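Side-chain contacts in aminotransferase (Neisseria meningitidis Z2491, PDB 3JTX), which probably transfers amino groups between amino acids and keto acids, using a covalently held pyridoxal phosphate cofactor: residues A[73-78]-A[92-97]; A[255-258]-A[263-266]; A[339-344]-A[389-394]. One frame throughout, in Å; residues are numbered along the deposited sequence. Where two conformers were deposited one is given.

Contact 1. Residues A[73-78]-A[92-97]; sequences QACANW and NEILPV
Ile94 meets Cys75 and Ala76 by apolar packing. Its CG2 faces Cys75, while CD1 reaches Ala76 and also comes within 4.1 Å of Cys75 CB. Side chain against side chain, Ile94 CD1 lies 3.8 Å from Ala76 CB, and the shorter branch, CG2, touches Cys75 at CB, 3.9 Å away, whereas Cys75 SG sits further off at 4.5 Å from Ile94 CG2. Cys75 thus contributes its methylene to this contact, and its side chain also packs on Phe256.

Side chain against backbone, Ile94 CD1 approaches Ala76 N at 3.5 Å, and so rests on the helix main chain as well as on a methyl. The extended second torsion (chi2 -176°) carries it there, holding CD1 at full length from the strand. The contact between the two segments is apolar throughout, and all three residues that make it are buried.

Ile94 extends the packing to Leu79, further along helix 69-82. Strand 94-97, outermost in the seven-stranded sheet, is thereby covered on this face by helix 69-82, while Leu95, directed away from that helix, packs on Leu264 and Leu268 of helix 261-274.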
# COMPACT_ATOMS: atom_id res chain seq x y z
N GLN A 73 14.13 5.18 14.46
CA GLN A 73 15.08 6.01 15.19
C GLN A 73 15.69 7.10 14.29
O GLN A 73 15.92 8.23 14.76
CB GLN A 73 16.17 5.16 15.87
CG GLN A 73 17.05 5.95 16.82
CD GLN A 73 16.26 6.58 17.96
OE1 GLN A 73 15.45 5.92 18.59
NE2 GLN A 73 16.52 7.86 18.23
N ALA A 74 15.93 6.77 13.02
CA ALA A 74 16.40 7.77 12.05
C ALA A 74 15.35 8.89 11.90
O ALA A 74 15.69 10.07 11.81
CB ALA A 74 16.68 7.13 10.71
N CYS A 75 14.08 8.50 11.86
CA CYS A 75 13.00 9.48 11.81
C CYS A 75 12.97 10.33 13.07
O CYS A 75 12.84 11.56 12.98
CB CYS A 75 11.66 8.80 11.58
SG CYS A 75 11.57 7.95 10.00
N ALA A 76 13.08 9.69 14.23
CA ALA A 76 13.12 10.40 15.53
C ALA A 76 14.29 11.37 15.61
O ALA A 76 14.15 12.51 16.07
CB ALA A 76 13.18 9.40 16.67
N ASN A 77 15.46 10.92 15.16
CA ASN A 77 16.66 11.75 15.13
C ASN A 77 16.50 12.95 14.20
O ASN A 77 16.88 14.07 14.56
CB ASN A 77 17.88 10.95 14.72
CG ASN A 77 18.30 9.92 15.75
OD1 ASN A 77 17.90 9.99 16.92
ND2 ASN A 77 19.09 8.94 15.33
N TRP A 78 15.95 12.72 13.01
CA TRP A 78 15.65 13.79 12.07
C TRP A 78 14.71 14.86 12.66
O TRP A 78 14.97 16.06 12.54
CB TRP A 78 15.04 13.26 10.77
CG TRP A 78 14.73 14.37 9.82
CD1 TRP A 78 15.61 15.06 9.03
CD2 TRP A 78 13.44 14.96 9.59
NE1 TRP A 78 14.96 16.03 8.32
CE2 TRP A 78 13.62 15.99 8.64
CE3 TRP A 78 12.17 14.72 10.08
CZ2 TRP A 78 12.56 16.79 8.18
CZ3 TRP A 78 11.11 15.49 9.62
CH2 TRP A 78 11.32 16.52 8.68
N ASN A 92 7.13 4.14 19.93
CA ASN A 92 5.66 4.13 19.89
C ASN A 92 4.98 5.32 19.23
O ASN A 92 3.77 5.28 19.06
CB ASN A 92 5.07 3.84 21.28
CG ASN A 92 5.40 4.91 22.31
OD1 ASN A 92 5.87 5.99 21.98
ND2 ASN A 92 5.14 4.60 23.57
N GLU A 93 5.74 6.33 18.79
CA GLU A 93 5.15 7.54 18.18
C GLU A 93 5.45 7.73 16.70
O GLU A 93 5.11 8.77 16.14
CB GLU A 93 5.60 8.78 18.95
CG GLU A 93 4.99 8.89 20.33
CD GLU A 93 5.34 10.19 21.04
OE1 GLU A 93 6.54 10.49 21.19
OE2 GLU A 93 4.39 10.90 21.47
N ILE A 94 6.07 6.73 16.07
CA ILE A 94 6.46 6.81 14.67
C ILE A 94 6.16 5.50 13.94
O ILE A 94 6.53 4.43 14.39
CB ILE A 94 7.98 7.08 14.55
CG1 ILE A 94 8.34 8.36 15.30
CG2 ILE A 94 8.40 7.14 13.06
CD1 ILE A 94 9.79 8.80 15.18
N LEU A 95 5.48 5.58 12.79
CA LEU A 95 5.38 4.42 11.87
C LEU A 95 5.89 4.81 10.50
O LEU A 95 5.53 5.86 9.97
CB LEU A 95 3.94 3.91 11.71
CG LEU A 95 3.26 3.25 12.92
CD1 LEU A 95 1.78 2.86 12.59
CD2 LEU A 95 4.11 2.02 13.41
N PRO A 96 6.73 3.95 9.89
CA PRO A 96 7.02 4.22 8.48
C PRO A 96 5.82 3.94 7.57
O PRO A 96 5.00 3.05 7.85
CB PRO A 96 8.17 3.25 8.17
CG PRO A 96 8.03 2.16 9.17
CD PRO A 96 7.30 2.68 10.36
N VAL A 97 5.73 4.68 6.47
CA VAL A 97 4.63 4.50 5.52
C VAL A 97 5.17 4.50 4.08
O VAL A 97 6.23 5.05 3.81
CB VAL A 97 3.56 5.59 5.68
CG1 VAL A 97 2.92 5.53 7.09
CG2 VAL A 97 4.15 6.99 5.42

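Contact 2. Residues A[255-258]-A[263-266]; sequences GFVA and LLKN
Val257 and Leu264 meet methyl to methyl, their side chains lying alongside one another and running in opposed senses. The nearest approach, 3.7 Å, runs between Val257 CG1 and Leu264 CD2; the second valine methyl, CG2, stands 4.2 Å from the same CD2, so one leucine methyl sits against both valine branches, slightly closer to CG1. The rotation of Val257 (chi1 60°) sets this up, placing CG1 in the crowded position between the backbone N and the carbonyl carbon, with CG2 opposite the N. Leu264 is more relaxed: CG lies opposite its carbonyl carbon (chi1 -69°), and CD1 continues the chain in extended form. That second methyl points to the strand backbone, where Leu264 CD1 lies 4.3 Å from Ala258 CA. The methyl of Ala258 is turned away from the helix, toward the sheet face where Phe256 packs on Trp78 and Leu79.

The strand leads into the helix through a short connection, making a local strand-helix unit that folds back on the sheet. Strand 255-259 runs antiparallel to both its neighbours, 94-97 and 237-242, and is the reversed strand of the seven-stranded sheet characteristic of the large domain in fold-type I pyridoxal phosphate enzymes.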
# COMPACT_ATOMS: atom_id res chain seq x y z
N GLY A 255 7.81 7.45 3.52
CA GLY A 255 7.70 8.53 4.47
C GLY A 255 7.48 7.97 5.86
O GLY A 255 7.83 6.81 6.15
N PHE A 256 6.88 8.78 6.72
CA PHE A 256 6.47 8.30 8.03
C PHE A 256 5.30 9.12 8.55
O PHE A 256 5.04 10.20 8.05
CB PHE A 256 7.63 8.28 9.04
CG PHE A 256 8.16 9.64 9.44
CD1 PHE A 256 7.58 10.36 10.47
CD2 PHE A 256 9.28 10.17 8.81
CE1 PHE A 256 8.10 11.60 10.86
CE2 PHE A 256 9.82 11.40 9.20
CZ PHE A 256 9.23 12.11 10.23
N VAL A 257 4.60 8.54 9.52
CA VAL A 257 3.56 9.22 10.29
C VAL A 257 4.05 9.24 11.74
O VAL A 257 4.71 8.30 12.20
CB VAL A 257 2.20 8.52 10.14
CG1 VAL A 257 2.25 7.06 10.64
CG2 VAL A 257 1.11 9.30 10.87
N ALA A 258 3.78 10.33 12.45
CA ALA A 258 4.25 10.47 13.83
C ALA A 258 3.26 11.25 14.69
O ALA A 258 2.58 12.15 14.20
CB ALA A 258 5.61 11.16 13.87
N LEU A 263 -3.27 6.26 18.82
CA LEU A 263 -3.71 6.21 17.41
C LEU A 263 -2.83 5.28 16.57
O LEU A 263 -3.32 4.50 15.75
CB LEU A 263 -3.72 7.61 16.78
CG LEU A 263 -4.79 8.59 17.32
CD1 LEU A 263 -4.75 9.89 16.50
CD2 LEU A 263 -6.20 7.97 17.35
N LEU A 264 -1.53 5.35 16.77
CA LEU A 264 -0.62 4.57 15.95
C LEU A 264 -0.65 3.10 16.30
O LEU A 264 -0.43 2.25 15.43
CB LEU A 264 0.79 5.13 16.06
CG LEU A 264 0.96 6.50 15.41
CD1 LEU A 264 2.37 7.01 15.59
CD2 LEU A 264 0.64 6.47 13.92
N LYS A 265 -0.91 2.77 17.57
CA LYS A 265 -1.08 1.37 17.97
C LYS A 265 -2.20 0.73 17.16
O LYS A 265 -2.04 -0.38 16.60
CB LYS A 265 -1.37 1.27 19.47
CG LYS A 265 -1.48 -0.14 20.01
CD LYS A 265 -1.74 -0.10 21.52
CE LYS A 265 -1.76 -1.50 22.12
NZ LYS A 265 -2.92 -2.31 21.62
N ASN A 266 -3.33 1.43 17.09
CA ASN A 266 -4.49 0.92 16.35
C ASN A 266 -4.25 0.96 14.85
O ASN A 266 -4.61 0.01 14.15
CB ASN A 266 -5.76 1.67 16.73
CG ASN A 266 -6.15 1.43 18.17
OD1 ASN A 266 -5.93 0.34 18.70
ND2 ASN A 266 -6.72 2.43 18.82

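Contact 3. Residues A[339-344]-A[389-394]; sequences LAFARN and EDIVSL
Asn344 ND2 is gripped by two partners, a bridging water and the hydroxyl of Tyr395, and the water carries it across to Leu394. ND2 donates to water 1 at 3.0 Å, and water 1 in turn donates to Leu394 O at 2.8 Å. The angle at the water between Asn344 ND2 and Leu394 O is about 110°, close to tetrahedral, which supports a genuine bridge. The extended first torsion of Asn344 (chi1 -169°) swings the amide out toward the second helix, where ND2 also lies 4.3 Å from Leu394 CB, a loose contact. The other end of the amide is engaged as well, OD1 being bonded to Lys348 NZ, so both of its polar atoms have partners.

One turn earlier on helix 338-349 the contact is apolar. The side chains of Phe341 and Ile391 run nearly perpendicular to one another, the ring presenting its far atom CZ to Ile391 CG2 at 4.0 Å; the approach is oblique. With CG opposite the backbone N (chi1 -162°), the ring reaches over to the second helix, although its CB is not aimed there. The ring of Tyr395 meets that of Phe341 with planes about 35° apart, so Tyr395 serves both the aromatic and the amide parts of the interface. Ile391 and Leu394 also lean on Leu345.

The chemistry implies two helices joined at a partly buried edge by a solvent bridge and inside it by hydrocarbon packing. The Lys348 ammonium at OD1 would probably polarise the Asn344 amide and make ND2 a stronger donor toward the water and Tyr395.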
# COMPACT_ATOMS: atom_id res chain seq x y z
N LEU A 339 -8.96 30.65 -16.16
CA LEU A 339 -9.12 29.79 -17.33
C LEU A 339 -8.58 30.49 -18.58
O LEU A 339 -7.80 29.90 -19.33
CB LEU A 339 -10.60 29.45 -17.53
CG LEU A 339 -10.93 28.40 -18.57
CD1 LEU A 339 -10.12 27.10 -18.30
CD2 LEU A 339 -12.44 28.14 -18.56
N ALA A 340 -8.98 31.74 -18.78
CA ALA A 340 -8.53 32.53 -19.93
C ALA A 340 -7.02 32.78 -19.85
O ALA A 340 -6.35 32.79 -20.87
CB ALA A 340 -9.30 33.85 -20.02
N PHE A 341 -6.49 32.95 -18.63
CA PHE A 341 -5.05 33.10 -18.39
C PHE A 341 -4.25 31.87 -18.88
O PHE A 341 -3.31 31.98 -19.65
CB PHE A 341 -4.80 33.35 -16.91
CG PHE A 341 -3.45 33.92 -16.59
CD1 PHE A 341 -3.23 35.29 -16.71
CD2 PHE A 341 -2.43 33.12 -16.14
CE1 PHE A 341 -1.97 35.83 -16.42
CE2 PHE A 341 -1.18 33.65 -15.83
CZ PHE A 341 -0.95 35.00 -15.97
N ALA A 342 -4.66 30.69 -18.42
CA ALA A 342 -3.99 29.46 -18.82
C ALA A 342 -4.11 29.23 -20.33
O ALA A 342 -3.15 28.79 -20.98
CB ALA A 342 -4.55 28.26 -18.04
N ARG A 343 -5.28 29.52 -20.89
CA ARG A 343 -5.50 29.37 -22.33
C ARG A 343 -4.59 30.29 -23.13
O ARG A 343 -4.04 29.88 -24.15
CB ARG A 343 -6.97 29.61 -22.68
CG ARG A 343 -7.83 28.42 -22.34
CD ARG A 343 -9.30 28.69 -22.57
NE ARG A 343 -10.07 27.47 -22.39
CZ ARG A 343 -11.39 27.41 -22.19
NH1 ARG A 343 -12.13 28.50 -22.12
NH2 ARG A 343 -11.95 26.22 -22.05
N ASN A 344 -4.42 31.52 -22.68
CA ASN A 344 -3.55 32.49 -23.39
C ASN A 344 -2.07 32.10 -23.32
O ASN A 344 -1.34 32.18 -24.33
CB ASN A 344 -3.79 33.90 -22.83
CG ASN A 344 -3.14 34.99 -23.66
OD1 ASN A 344 -3.15 34.94 -24.89
ND2 ASN A 344 -2.57 35.99 -22.99
N GLU A 389 9.54 35.71 -17.87
CA GLU A 389 9.69 36.79 -18.84
C GLU A 389 8.61 36.76 -19.91
O GLU A 389 8.03 37.79 -20.24
CB GLU A 389 11.08 36.73 -19.48
CG GLU A 389 12.19 37.14 -18.53
CD GLU A 389 13.58 36.84 -19.07
OE1 GLU A 389 13.69 36.14 -20.11
OE2 GLU A 389 14.57 37.29 -18.45
N ASP A 390 8.33 35.58 -20.44
CA ASP A 390 7.31 35.43 -21.47
C ASP A 390 5.92 35.73 -20.93
O ASP A 390 5.12 36.37 -21.61
CB ASP A 390 7.38 34.02 -22.10
CG ASP A 390 8.67 33.80 -22.92
OD1 ASP A 390 9.35 34.79 -23.26
OD2 ASP A 390 9.02 32.64 -23.20
N ILE A 391 5.62 35.28 -19.71
CA ILE A 391 4.32 35.57 -19.10
C ILE A 391 4.14 37.10 -18.94
O ILE A 391 3.10 37.65 -19.31
CB ILE A 391 4.14 34.84 -17.73
CG1 ILE A 391 4.05 33.32 -17.94
CG2 ILE A 391 2.87 35.32 -17.01
CD1 ILE A 391 4.27 32.48 -16.68
N VAL A 392 5.16 37.77 -18.40
CA VAL A 392 5.11 39.22 -18.18
C VAL A 392 4.86 39.99 -19.47
O VAL A 392 4.03 40.92 -19.49
CB VAL A 392 6.40 39.74 -17.47
CG1 VAL A 392 6.55 41.26 -17.62
CG2 VAL A 392 6.39 39.32 -15.99
N SER A 393 5.53 39.62 -20.56
CA SER A 393 5.35 40.38 -21.81
C SER A 393 3.95 40.22 -22.39
O SER A 393 3.47 41.11 -23.08
CB SER A 393 6.42 40.05 -22.85
OG SER A 393 6.41 38.68 -23.18
N LEU A 394 3.28 39.11 -22.11
CA LEU A 394 1.88 38.92 -22.53
C LEU A 394 0.88 39.73 -21.69
O LEU A 394 -0.25 39.97 -22.14
CB LEU A 394 1.48 37.45 -22.48
CG LEU A 394 2.19 36.50 -23.44
CD1 LEU A 394 1.92 35.04 -23.01
CD2 LEU A 394 1.76 36.76 -24.89
O HOH W 1 -1.57 38.54 -24.09

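In the fold
Contacts 1 and 2 are neighbours, their centres 9 Å apart, and share one sheet. Strands 94-97 and 255-259 are probably joined by hydrogen bonds from Val257 N to Leu95 O and from Gly255 N to Val97 O, both 2.9 Å, so the two contacts place helices on either face of the same strand pair. Contact 3 lies on the opposite side of the chain's centre, its centre 44 Å from each of the others and its nearest atoms about 31 Å from contact 1; its helices probably belong to the smaller domain of the family. Lys245, which carries the pyridoxal phosphate, falls in the connection between strands 237-242 and 255-259, so contact 2 follows it along the chain.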